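Local structure of TOG array regulator of axonemal microtubules protein 1 (Mus musculus, 5DN7) at residues 108-113 / 130-134; 87-91 / 126-130; 180-184 / 209-213; 101-105 / 134-138. The protein binds microtubules and promotes their polymerisation through its TOG regions, of which this chain holds the second, and is needed for building cilia and setting their length. All blocks are in the same frame, centred on the assembly; numbering follows the deposited sequence.

Interaction 1: residues 108-113 / 130-134; sequences VIAASV and IFLKL
Ile130 opens the contact by laying its CG2 methyl between two residues of helix 105-114: Ser112, whose OG lies 3.6 Å from it, and Val108, whose CG1 lies 3.9 Å from it. This methyl, anti to the main-chain N, is directed at helix 105-114. Next comes Phe131, whose ring reaches across obliquely; its CZ is 3.5 Å from Ser112 CB, and CE1 approaches Ile109 CG1 more loosely. Ser112 therefore sits against two side chains at once, while its hydroxyl turns back to its own helix and donates to Val108 O at 2.9 Å (OG to O). That carbonyl also takes the Ser112 amide, the two donors arriving from opposite faces of its plane. The two helices are the antiparallel pair of what is predicted to be one HEAT repeat, their short segments running at 155° to each other with axes 11.1 Å apart, within TOG region 2. With an alanine in place of Ser112, Val108 O would probably keep just the amide as donor from this residue, and the Ile130 methyl would lose the oxygen it packs on. One turn beyond Ile130, Leu134 closes the contact: both its methyls lie 4.1 Å from Val108 CG1, and CD1 also comes within 3.6 Å of Ile109 CG1. Leu146 and Val143 of helix 140-148 cover Ile109 and Leu134 respectively.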
loop_
_atom_site.group_PDB
_atom_site.type_symbol
_atom_site.label_atom_id
_atom_site.label_comp_id
_atom_site.label_asym_id
_atom_site.label_seq_id
_atom_site.Cartn_x
_atom_site.Cartn_y
_atom_site.Cartn_z
ATOM N N VAL A 108 -5.736 -2.315 9.405
ATOM C CA VAL A 108 -4.615 -2.924 8.696
ATOM C C VAL A 108 -4.010 -1.900 7.731
ATOM O O VAL A 108 -2.786 -1.794 7.620
ATOM C CB VAL A 108 -5.022 -4.217 7.951
ATOM C CG1 VAL A 108 -3.872 -4.723 7.052
ATOM C CG2 VAL A 108 -5.404 -5.300 8.943
ATOM N N ILE A 109 -4.851 -1.110 7.063
ATOM C CA ILE A 109 -4.308 -0.092 6.159
ATOM C C ILE A 109 -3.573 1.035 6.921
ATOM O O ILE A 109 -2.546 1.510 6.452
ATOM C CB ILE A 109 -5.404 0.503 5.234
ATOM C CG1 ILE A 109 -5.685 -0.463 4.084
ATOM C CG2 ILE A 109 -4.961 1.839 4.637
ATOM C CD1 ILE A 109 -6.674 0.075 3.023
ATOM N N ALA A 110 -4.057 1.441 8.094
ATOM C CA ALA A 110 -3.345 2.473 8.852
ATOM C C ALA A 110 -1.965 1.939 9.261
ATOM O O ALA A 110 -0.913 2.623 9.101
ATOM C CB ALA A 110 -4.142 2.901 10.070
ATOM N N ALA A 111 -1.976 0.697 9.750
ATOM C CA ALA A 111 -0.733 0.019 10.121
ATOM C C ALA A 111 0.233 -0.024 8.944
ATOM O O ALA A 111 1.424 0.239 9.093
ATOM C CB ALA A 111 -1.011 -1.387 10.633
ATOM N N SER A 112 -0.275 -0.324 7.763
ATOM C CA SER A 112 0.602 -0.448 6.610
ATOM C C SER A 112 1.113 0.906 6.101
ATOM O O SER A 112 2.251 1.018 5.614
ATOM C CB SER A 112 -0.115 -1.207 5.507
ATOM O OG SER A 112 -0.481 -2.494 5.993
ATOM N N VAL A 113 0.293 1.939 6.225
ATOM C CA VAL A 113 0.712 3.255 5.787
ATOM C C VAL A 113 1.831 3.785 6.697
ATOM O O VAL A 113 2.781 4.426 6.213
ATOM C CB VAL A 113 -0.470 4.262 5.761
ATOM C CG1 VAL A 113 0.054 5.687 5.548
ATOM C CG2 VAL A 113 -1.460 3.888 4.668
ATOM N N ILE A 130 1.283 -7.345 1.974
ATOM C CA ILE A 130 0.026 -7.019 2.651
ATOM C C ILE A 130 -0.986 -6.331 1.722
ATOM O O ILE A 130 -2.129 -6.784 1.602
ATOM C CB ILE A 130 0.266 -6.151 3.891
ATOM C CG1 ILE A 130 0.982 -6.978 4.952
ATOM C CG2 ILE A 130 -1.051 -5.697 4.469
ATOM C CD1 ILE A 130 1.805 -6.166 5.906
ATOM N N PHE A 131 -0.582 -5.250 1.058
ATOM C CA PHE A 131 -1.520 -4.529 0.196
ATOM C C PHE A 131 -2.086 -5.404 -0.946
ATOM O O PHE A 131 -3.258 -5.259 -1.292
ATOM C CB PHE A 131 -0.869 -3.262 -0.386
ATOM C CG PHE A 131 -0.850 -2.092 0.568
ATOM C CD1 PHE A 131 -2.031 -1.486 0.959
ATOM C CD2 PHE A 131 0.350 -1.601 1.077
ATOM C CE1 PHE A 131 -2.024 -0.416 1.842
ATOM C CE2 PHE A 131 0.363 -0.519 1.955
ATOM C CZ PHE A 131 -0.834 0.072 2.342
ATOM N N LEU A 132 -1.268 -6.294 -1.523
ATOM C CA LEU A 132 -1.770 -7.148 -2.585
ATOM C C LEU A 132 -2.770 -8.152 -2.039
ATOM O O LEU A 132 -3.794 -8.435 -2.694
ATOM C CB LEU A 132 -0.630 -7.877 -3.308
ATOM C CG LEU A 132 0.145 -6.946 -4.251
ATOM C CD1 LEU A 132 1.520 -7.516 -4.651
ATOM C CD2 LEU A 132 -0.708 -6.630 -5.472
ATOM N N LYS A 133 -2.500 -8.687 -0.847
ATOM C CA LYS A 133 -3.493 -9.566 -0.222
ATOM C C LYS A 133 -4.832 -8.819 0.004
ATOM O O LYS A 133 -5.921 -9.327 -0.344
ATOM C CB LYS A 133 -2.959 -10.128 1.097
ATOM C CG LYS A 133 -3.759 -11.306 1.622
ATOM C CD LYS A 133 -3.739 -12.451 0.605
ATOM C CE LYS A 133 -4.507 -13.675 1.071
ATOM N NZ LYS A 133 -3.997 -14.894 0.338
ATOM N N LEU A 134 -4.735 -7.611 0.567
ATOM C CA LEU A 134 -5.913 -6.786 0.796
ATOM C C LEU A 134 -6.701 -6.606 -0.494
ATOM O O LEU A 134 -7.905 -6.809 -0.513
ATOM C CB LEU A 134 -5.546 -5.413 1.365
ATOM C CG LEU A 134 -5.017 -5.318 2.802
ATOM C CD1 LEU A 134 -4.812 -3.856 3.184
ATOM C CD2 LEU A 134 -5.927 -6.019 3.804
#

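Interaction 2: residues 87-91 / 126-130; sequences LQVLH and EYMKI
Lys129 lies over one face of the His91 ring, and the lysine chain can be followed outward from there. Its CB stands over the centre of the imidazole, 3.8 Å from the centroid of the His91 ring and only 12° off the normal, a CH-pi contact. CG has already moved out past the CE1 side, though CD is still 3.8 Å from His91 CE1. From there the extended chain runs straight on, and NZ forms a salt bridge with Glu126 OE2 of the same helix at 3.0 Å, meeting that oxygen from above the carboxylate plane. The His91 ring gets to this place because its CG is anti to the backbone N (chi1 179°), which points it across to helix 121-138. Glu126, bent at chi2, brings its carboxylate carbon CD to 3.5 Å from Gln88 CG, while its CB packs on Leu87 CB at 3.7 Å. Its OE1 is also 4.1 Å from His91 ND1, without a bond. Deeper in, the CD1 methyl of Ile130 meets Leu87 CD2 at 3.9 Å and lies near Leu90 CD2, and its CG1 rests on His91 CB. Segments 87-91 and 126-130, on helices 80-97 and 121-138, run at 16° to each other, as equivalent helices of successive HEAT repeats do; Leu90 and Ile130 also pack on helix 105-114, and Val89 packs on helices 40-52 and 61-74.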
loop_
_atom_site.group_PDB
_atom_site.type_symbol
_atom_site.label_atom_id
_atom_site.label_comp_id
_atom_site.label_asym_id
_atom_site.label_seq_id
_atom_site.Cartn_x
_atom_site.Cartn_y
_atom_site.Cartn_z
ATOM N N LEU A 87 5.630 -6.720 10.715
ATOM C CA LEU A 87 4.988 -6.748 9.403
ATOM C C LEU A 87 4.799 -8.169 8.905
ATOM O O LEU A 87 3.778 -8.479 8.302
ATOM C CB LEU A 87 5.787 -5.943 8.379
ATOM C CG LEU A 87 5.640 -4.434 8.500
ATOM C CD1 LEU A 87 6.571 -3.704 7.552
ATOM C CD2 LEU A 87 4.178 -4.059 8.221
ATOM N N GLN A 88 5.773 -9.037 9.161
ATOM C CA GLN A 88 5.579 -10.446 8.838
ATOM C C GLN A 88 4.429 -11.085 9.634
ATOM O O GLN A 88 3.608 -11.861 9.091
ATOM C CB GLN A 88 6.863 -11.209 9.083
ATOM C CG GLN A 88 7.897 -10.948 8.031
ATOM C CD GLN A 88 9.081 -11.829 8.214
ATOM O OE1 GLN A 88 9.686 -11.848 9.287
ATOM N NE2 GLN A 88 9.421 -12.587 7.177
ATOM N N VAL A 89 4.363 -10.760 10.923
ATOM C CA VAL A 89 3.240 -11.239 11.729
ATOM C C VAL A 89 1.885 -10.737 11.191
ATOM O O VAL A 89 0.923 -11.483 11.100
ATOM C CB VAL A 89 3.409 -10.821 13.188
ATOM C CG1 VAL A 89 2.094 -10.980 13.944
ATOM C CG2 VAL A 89 4.529 -11.647 13.826
ATOM N N LEU A 90 1.831 -9.468 10.831
ATOM C CA LEU A 90 0.638 -8.837 10.296
ATOM C C LEU A 90 0.232 -9.461 8.964
ATOM O O LEU A 90 -0.943 -9.708 8.726
ATOM C CB LEU A 90 0.874 -7.332 10.139
ATOM C CG LEU A 90 -0.303 -6.498 9.638
ATOM C CD1 LEU A 90 -1.484 -6.698 10.557
ATOM C CD2 LEU A 90 0.072 -5.013 9.525
ATOM N N HIS A 91 1.207 -9.719 8.102
ATOM C CA HIS A 91 0.948 -10.393 6.838
ATOM C C HIS A 91 0.334 -11.761 7.079
ATOM O O HIS A 91 -0.660 -12.131 6.434
ATOM C CB HIS A 91 2.228 -10.561 6.014
ATOM C CG HIS A 91 2.007 -11.279 4.716
ATOM N ND1 HIS A 91 2.923 -12.155 4.174
ATOM C CD2 HIS A 91 0.963 -11.247 3.851
ATOM C CE1 HIS A 91 2.451 -12.634 3.037
ATOM N NE2 HIS A 91 1.260 -12.099 2.823
ATOM N N GLU A 126 7.478 -6.686 2.698
ATOM C CA GLU A 126 6.334 -7.081 3.515
ATOM C C GLU A 126 5.079 -6.220 3.284
ATOM O O GLU A 126 3.959 -6.761 3.186
ATOM C CB GLU A 126 6.714 -7.079 4.994
ATOM C CG GLU A 126 7.830 -8.075 5.296
ATOM C CD GLU A 126 7.463 -9.497 4.889
ATOM O OE1 GLU A 126 6.270 -9.866 4.989
ATOM O OE2 GLU A 126 8.363 -10.256 4.463
ATOM N N TYR A 127 5.220 -4.902 3.163
ATOM C CA TYR A 127 3.969 -4.163 3.028
ATOM C C TYR A 127 3.354 -4.327 1.632
ATOM O O TYR A 127 2.129 -4.255 1.493
ATOM C CB TYR A 127 4.112 -2.682 3.418
ATOM C CG TYR A 127 4.953 -1.743 2.589
ATOM C CD1 TYR A 127 4.627 -1.435 1.268
ATOM C CD2 TYR A 127 6.026 -1.062 3.178
ATOM C CE1 TYR A 127 5.387 -0.523 0.537
ATOM C CE2 TYR A 127 6.783 -0.154 2.465
ATOM C CZ TYR A 127 6.464 0.116 1.152
ATOM O OH TYR A 127 7.233 1.023 0.461
ATOM N N MET A 128 4.164 -4.589 0.615
ATOM C CA MET A 128 3.597 -4.893 -0.699
ATOM C C MET A 128 2.818 -6.216 -0.644
ATOM O O MET A 128 1.698 -6.331 -1.232
ATOM C CB MET A 128 4.679 -4.956 -1.783
ATOM C CG MET A 128 5.258 -3.600 -2.224
ATOM S SD MET A 128 3.998 -2.320 -2.546
ATOM C CE MET A 128 2.910 -3.130 -3.738
ATOM N N LYS A 129 3.384 -7.206 0.057
ATOM C CA LYS A 129 2.608 -8.444 0.272
ATOM C C LYS A 129 1.252 -8.145 0.906
ATOM O O LYS A 129 0.182 -8.605 0.423
ATOM C CB LYS A 129 3.371 -9.437 1.153
ATOM C CG LYS A 129 4.541 -10.135 0.462
ATOM C CD LYS A 129 5.408 -10.818 1.515
ATOM C CE LYS A 129 6.585 -11.528 0.896
ATOM N NZ LYS A 129 7.611 -11.774 1.948
ATOM N N ILE A 130 1.283 -7.345 1.974
ATOM C CA ILE A 130 0.026 -7.019 2.651
ATOM C C ILE A 130 -0.986 -6.331 1.722
ATOM O O ILE A 130 -2.129 -6.784 1.602
ATOM C CB ILE A 130 0.266 -6.151 3.891
ATOM C CG1 ILE A 130 0.982 -6.978 4.952
ATOM C CG2 ILE A 130 -1.051 -5.697 4.469
ATOM C CD1 ILE A 130 1.805 -6.166 5.906
#

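Interaction 3: residues 180-184 / 209-213; sequences LPKLS and LASSM
Ser184 OG donates to Pro181 O at 2.9 Å, from a position tilted 30° out of the carbonyl plane. The hydroxyl is turned back there by standing between its own backbone N and carbonyl carbon (chi1 60°). Its CB points at helix 196-213, and Leu209 CD1 packs against that CB at 3.7 Å. The other methyl of Leu209, CD2, reaches Leu180 CD2 at 3.9 Å and Leu183 CD2 at 4.1 Å, so one leucine spreads over three residues of the partner helix. Leu180 lies alongside Leu209 and Met213, pointing the other way from each. Along the extended methionine, CG touches Leu180 CD1 at 3.6 Å, and the terminal CE arrives 3.7 Å from Leu180 O and near Leu180 CB. With an alanine at Ser184, Pro181 O would probably lose its hydroxyl donor and the Met213 methyl its neighbour OG, while CB would still back Leu209. No hydrogen bond crosses between the segments; the join is made by apolar packing. The two segments run almost antiparallel, at 170°, with axes 11.0 Å apart, as the paired helices of one predicted HEAT repeat. Within the solenoid, Leu170 of helix 156-172 packs on Leu180, Leu183 and Leu209, helix 140-148 lies against Leu183, and on the following side helix 219-226 meets Ser184 and Met213 through Leu221.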
loop_
_atom_site.group_PDB
_atom_site.type_symbol
_atom_site.label_atom_id
_atom_site.label_comp_id
_atom_site.label_asym_id
_atom_site.label_seq_id
_atom_site.Cartn_x
_atom_site.Cartn_y
_atom_site.Cartn_z
ATOM N N LEU A 180 -11.847 4.458 -13.348
ATOM C CA LEU A 180 -10.640 5.122 -13.807
ATOM C C LEU A 180 -10.695 6.663 -13.810
ATOM O O LEU A 180 -9.679 7.288 -13.523
ATOM C CB LEU A 180 -10.254 4.607 -15.196
ATOM C CG LEU A 180 -9.924 3.121 -15.304
ATOM C CD1 LEU A 180 -9.759 2.791 -16.752
ATOM C CD2 LEU A 180 -8.661 2.746 -14.516
ATOM N N PRO A 181 -11.850 7.276 -14.158
ATOM C CA PRO A 181 -11.957 8.735 -13.972
ATOM C C PRO A 181 -11.710 9.165 -12.529
ATOM O O PRO A 181 -10.937 10.091 -12.260
ATOM C CB PRO A 181 -13.410 9.042 -14.376
ATOM C CG PRO A 181 -13.730 7.999 -15.392
ATOM C CD PRO A 181 -12.983 6.746 -14.953
ATOM N N LYS A 182 -12.362 8.474 -11.606
ATOM C CA LYS A 182 -12.229 8.806 -10.204
ATOM C C LYS A 182 -10.767 8.706 -9.825
ATOM O O LYS A 182 -10.203 9.620 -9.229
ATOM C CB LYS A 182 -13.086 7.880 -9.337
ATOM C CG LYS A 182 -13.073 8.244 -7.853
ATOM C CD LYS A 182 -14.088 7.414 -7.052
ATOM C CE LYS A 182 -13.619 5.962 -6.885
ATOM N NZ LYS A 182 -14.584 5.131 -6.082
ATOM N N LEU A 183 -10.159 7.596 -10.232
ATOM C CA LEU A 183 -8.773 7.301 -9.936
ATOM C C LEU A 183 -7.873 8.425 -10.444
ATOM O O LEU A 183 -7.056 8.956 -9.695
ATOM C CB LEU A 183 -8.390 5.951 -10.550
ATOM C CG LEU A 183 -7.230 5.178 -9.941
ATOM C CD1 LEU A 183 -7.327 5.137 -8.424
ATOM C CD2 LEU A 183 -7.227 3.756 -10.510
ATOM N N SER A 184 -8.039 8.824 -11.699
ATOM C CA SER A 184 -7.160 9.847 -12.244
ATOM C C SER A 184 -7.363 11.213 -11.572
ATOM O O SER A 184 -6.411 11.992 -11.455
ATOM C CB SER A 184 -7.352 9.978 -13.746
ATOM O OG SER A 184 -8.678 10.329 -14.055
ATOM N N LEU A 209 -2.844 4.585 -16.568
ATOM C CA LEU A 209 -4.249 4.953 -16.739
ATOM C C LEU A 209 -4.591 5.120 -18.218
ATOM O O LEU A 209 -5.599 4.616 -18.663
ATOM C CB LEU A 209 -4.588 6.231 -15.981
ATOM C CG LEU A 209 -4.560 6.097 -14.463
ATOM C CD1 LEU A 209 -4.695 7.460 -13.845
ATOM C CD2 LEU A 209 -5.695 5.176 -14.002
ATOM N N ALA A 210 -3.752 5.835 -18.969
ATOM C CA ALA A 210 -3.994 6.016 -20.403
ATOM C C ALA A 210 -4.104 4.668 -21.100
ATOM O O ALA A 210 -5.011 4.446 -21.903
ATOM C CB ALA A 210 -2.894 6.841 -21.043
ATOM N N SER A 211 -3.181 3.768 -20.779
ATOM C CA SER A 211 -3.206 2.431 -21.363
ATOM C C SER A 211 -4.465 1.645 -20.984
ATOM O O SER A 211 -4.988 0.859 -21.790
ATOM C CB SER A 211 -1.946 1.666 -20.943
ATOM O OG SER A 211 -2.083 0.277 -21.155
ATOM N N SER A 212 -4.964 1.850 -19.773
ATOM C CA SER A 212 -6.090 1.060 -19.295
ATOM C C SER A 212 -7.431 1.585 -19.772
ATOM O O SER A 212 -8.382 0.823 -19.901
ATOM C CB SER A 212 -6.083 0.990 -17.778
ATOM O OG SER A 212 -4.887 0.356 -17.361
ATOM N N MET A 213 -7.503 2.891 -20.008
ATOM C CA MET A 213 -8.701 3.506 -20.564
ATOM C C MET A 213 -8.856 3.209 -22.048
ATOM O O MET A 213 -9.965 3.264 -22.585
ATOM C CB MET A 213 -8.669 5.020 -20.364
ATOM C CG MET A 213 -8.817 5.464 -18.930
ATOM S SD MET A 213 -8.287 7.171 -18.756
ATOM C CE MET A 213 -8.761 7.515 -17.062
#

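Interaction 4: residues 101-105 / 134-138; sequences VQQFL and LMKEV
Val101 and Gln102 lie in a turn that leads into helix 105-114, Phe104 holding the N-cap position, and the last turn of helix 121-138 comes up against it with the CA atoms of Gln102 and Val138 6.4 Å apart. Val101 puts its two methyls to different uses: CG2 meets Leu134 CD2 at 3.9 Å, the side chains crossing at about a right angle, while CG1 packs on Glu137 CB, also at 3.9 Å. Leu105 works from the other end of the turn. With CG anti to its backbone N (chi1 -166°), it reaches over to Val138 tip to tip, CD2 lying 3.8 Å from Val138 CG2, and its CD1 touches the same Leu134 CD2 at 4.0 Å. That methyl touches both a valine and a leucine. Gln102, extended beyond CG at the exposed side, brings OE1 to 3.8 Å from Val138 CG1, a van der Waals approach without a hydrogen bond. Helix 140-148 adds Arg142 beside Gln102 and Leu105, and Leu146 beside Leu105. Packing of this kind closes one end of a helical hairpin, the turn before the first helix lying on the last turn of the second, within a predicted HEAT repeat of the TOG solenoid.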
loop_
_atom_site.group_PDB
_atom_site.type_symbol
_atom_site.label_atom_id
_atom_site.label_comp_id
_atom_site.label_asym_id
_atom_site.label_seq_id
_atom_site.Cartn_x
_atom_site.Cartn_y
_atom_site.Cartn_z
ATOM N N VAL A 101 -10.798 -10.201 6.998
ATOM C CA VAL A 101 -9.976 -9.031 6.886
ATOM C C VAL A 101 -10.824 -7.854 6.564
ATOM O O VAL A 101 -10.490 -6.756 6.890
ATOM C CB VAL A 101 -8.740 -9.171 5.987
ATOM C CG1 VAL A 101 -9.053 -8.899 4.544
ATOM C CG2 VAL A 101 -7.648 -8.253 6.468
ATOM N N GLN A 102 -11.947 -8.108 5.937
ATOM C CA GLN A 102 -12.817 -7.025 5.521
ATOM C C GLN A 102 -13.185 -6.250 6.773
ATOM O O GLN A 102 -13.275 -5.023 6.755
ATOM C CB GLN A 102 -14.074 -7.569 4.843
ATOM C CG GLN A 102 -14.959 -6.500 4.225
ATOM C CD GLN A 102 -15.731 -7.005 3.021
ATOM O OE1 GLN A 102 -15.144 -7.469 2.043
ATOM N NE2 GLN A 102 -17.054 -6.920 3.089
ATOM N N GLN A 103 -13.397 -6.977 7.865
ATOM C CA GLN A 103 -13.715 -6.362 9.116
ATOM C C GLN A 103 -12.571 -5.514 9.575
ATOM O O GLN A 103 -12.769 -4.591 10.321
ATOM C CB GLN A 103 -14.012 -7.423 10.173
ATOM C CG GLN A 103 -14.316 -6.856 11.535
ATOM C CD GLN A 103 -15.505 -5.902 11.506
ATOM O OE1 GLN A 103 -16.580 -6.296 11.206
ATOM N NE2 GLN A 103 -15.278 -4.642 11.803
ATOM N N PHE A 104 -11.349 -5.817 9.165
ATOM C CA PHE A 104 -10.298 -4.963 9.736
ATOM C C PHE A 104 -9.522 -4.117 8.725
ATOM O O PHE A 104 -8.344 -3.788 8.940
ATOM C CB PHE A 104 -9.307 -5.826 10.515
ATOM C CG PHE A 104 -9.942 -6.621 11.603
ATOM C CD1 PHE A 104 -10.206 -6.039 12.829
ATOM C CD2 PHE A 104 -10.286 -7.942 11.404
ATOM C CE1 PHE A 104 -10.797 -6.764 13.831
ATOM C CE2 PHE A 104 -10.886 -8.670 12.401
ATOM C CZ PHE A 104 -11.136 -8.082 13.620
ATOM N N LEU A 105 -10.180 -3.765 7.629
ATOM C CA LEU A 105 -9.522 -3.091 6.521
ATOM C C LEU A 105 -8.850 -1.770 6.925
ATOM O O LEU A 105 -7.707 -1.466 6.526
ATOM C CB LEU A 105 -10.537 -2.840 5.419
ATOM C CG LEU A 105 -9.975 -2.454 4.063
ATOM C CD1 LEU A 105 -9.030 -3.550 3.604
ATOM C CD2 LEU A 105 -11.125 -2.245 3.084
ATOM N N LEU A 134 -4.735 -7.611 0.567
ATOM C CA LEU A 134 -5.913 -6.786 0.796
ATOM C C LEU A 134 -6.701 -6.606 -0.494
ATOM O O LEU A 134 -7.905 -6.809 -0.513
ATOM C CB LEU A 134 -5.546 -5.413 1.365
ATOM C CG LEU A 134 -5.017 -5.318 2.802
ATOM C CD1 LEU A 134 -4.812 -3.856 3.184
ATOM C CD2 LEU A 134 -5.927 -6.019 3.804
ATOM N N MET A 135 -6.015 -6.234 -1.571
ATOM C CA MET A 135 -6.707 -6.035 -2.841
ATOM C C MET A 135 -7.367 -7.303 -3.341
ATOM O O MET A 135 -8.438 -7.255 -3.942
ATOM C CB MET A 135 -5.756 -5.530 -3.907
ATOM C CG MET A 135 -5.285 -4.145 -3.648
ATOM S SD MET A 135 -4.023 -3.706 -4.816
ATOM C CE MET A 135 -3.660 -2.115 -4.096
ATOM N N LYS A 136 -6.695 -8.427 -3.125
ATOM C CA LYS A 136 -7.245 -9.710 -3.517
ATOM C C LYS A 136 -8.542 -10.003 -2.763
ATOM O O LYS A 136 -9.475 -10.566 -3.323
ATOM C CB LYS A 136 -6.237 -10.822 -3.258
ATOM C CG LYS A 136 -6.687 -12.185 -3.782
ATOM C CD LYS A 136 -6.127 -13.327 -2.940
ATOM C CE LYS A 136 -4.636 -13.153 -2.687
ATOM N NZ LYS A 136 -3.846 -12.932 -3.937
ATOM N N GLU A 137 -8.603 -9.604 -1.495
ATOM C CA GLU A 137 -9.725 -9.978 -0.638
ATOM C C GLU A 137 -10.932 -9.033 -0.738
ATOM O O GLU A 137 -12.072 -9.494 -0.789
ATOM C CB GLU A 137 -9.257 -10.081 0.822
ATOM C CG GLU A 137 -8.351 -11.284 1.093
ATOM C CD GLU A 137 -9.053 -12.617 0.799
ATOM O OE1 GLU A 137 -8.454 -13.469 0.100
ATOM O OE2 GLU A 137 -10.209 -12.803 1.260
ATOM N N VAL A 138 -10.699 -7.723 -0.777
ATOM C CA VAL A 138 -11.825 -6.786 -0.841
ATOM C C VAL A 138 -11.890 -5.984 -2.145
ATOM O O VAL A 138 -12.702 -5.074 -2.287
ATOM C CB VAL A 138 -11.795 -5.817 0.363
ATOM C CG1 VAL A 138 -11.448 -6.592 1.620
ATOM C CG2 VAL A 138 -10.799 -4.670 0.155
#

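Overall arrangement
Interactions 1, 2 and 4 are all built on helix 121-138, and interaction 3 lies further along the same solenoid. Down that helix come first 126-130 in interaction 2, then 130-134 in interaction 1 and 134-138 in interaction 4, with Ile130 and Leu134 each serving two neighbours. The centres of interactions 1 and 2 are about 7 Å apart, those of 1 and 4 about 9 Å. Interaction 2 ties one predicted HEAT repeat to the previous one, whereas 1 and 4 hold a hairpin together. Interaction 3, about 23 Å from interaction 1 centre to centre, comes later in the chain and closes another antiparallel pair, so similar packing recurs along this microtubule-binding TOG region.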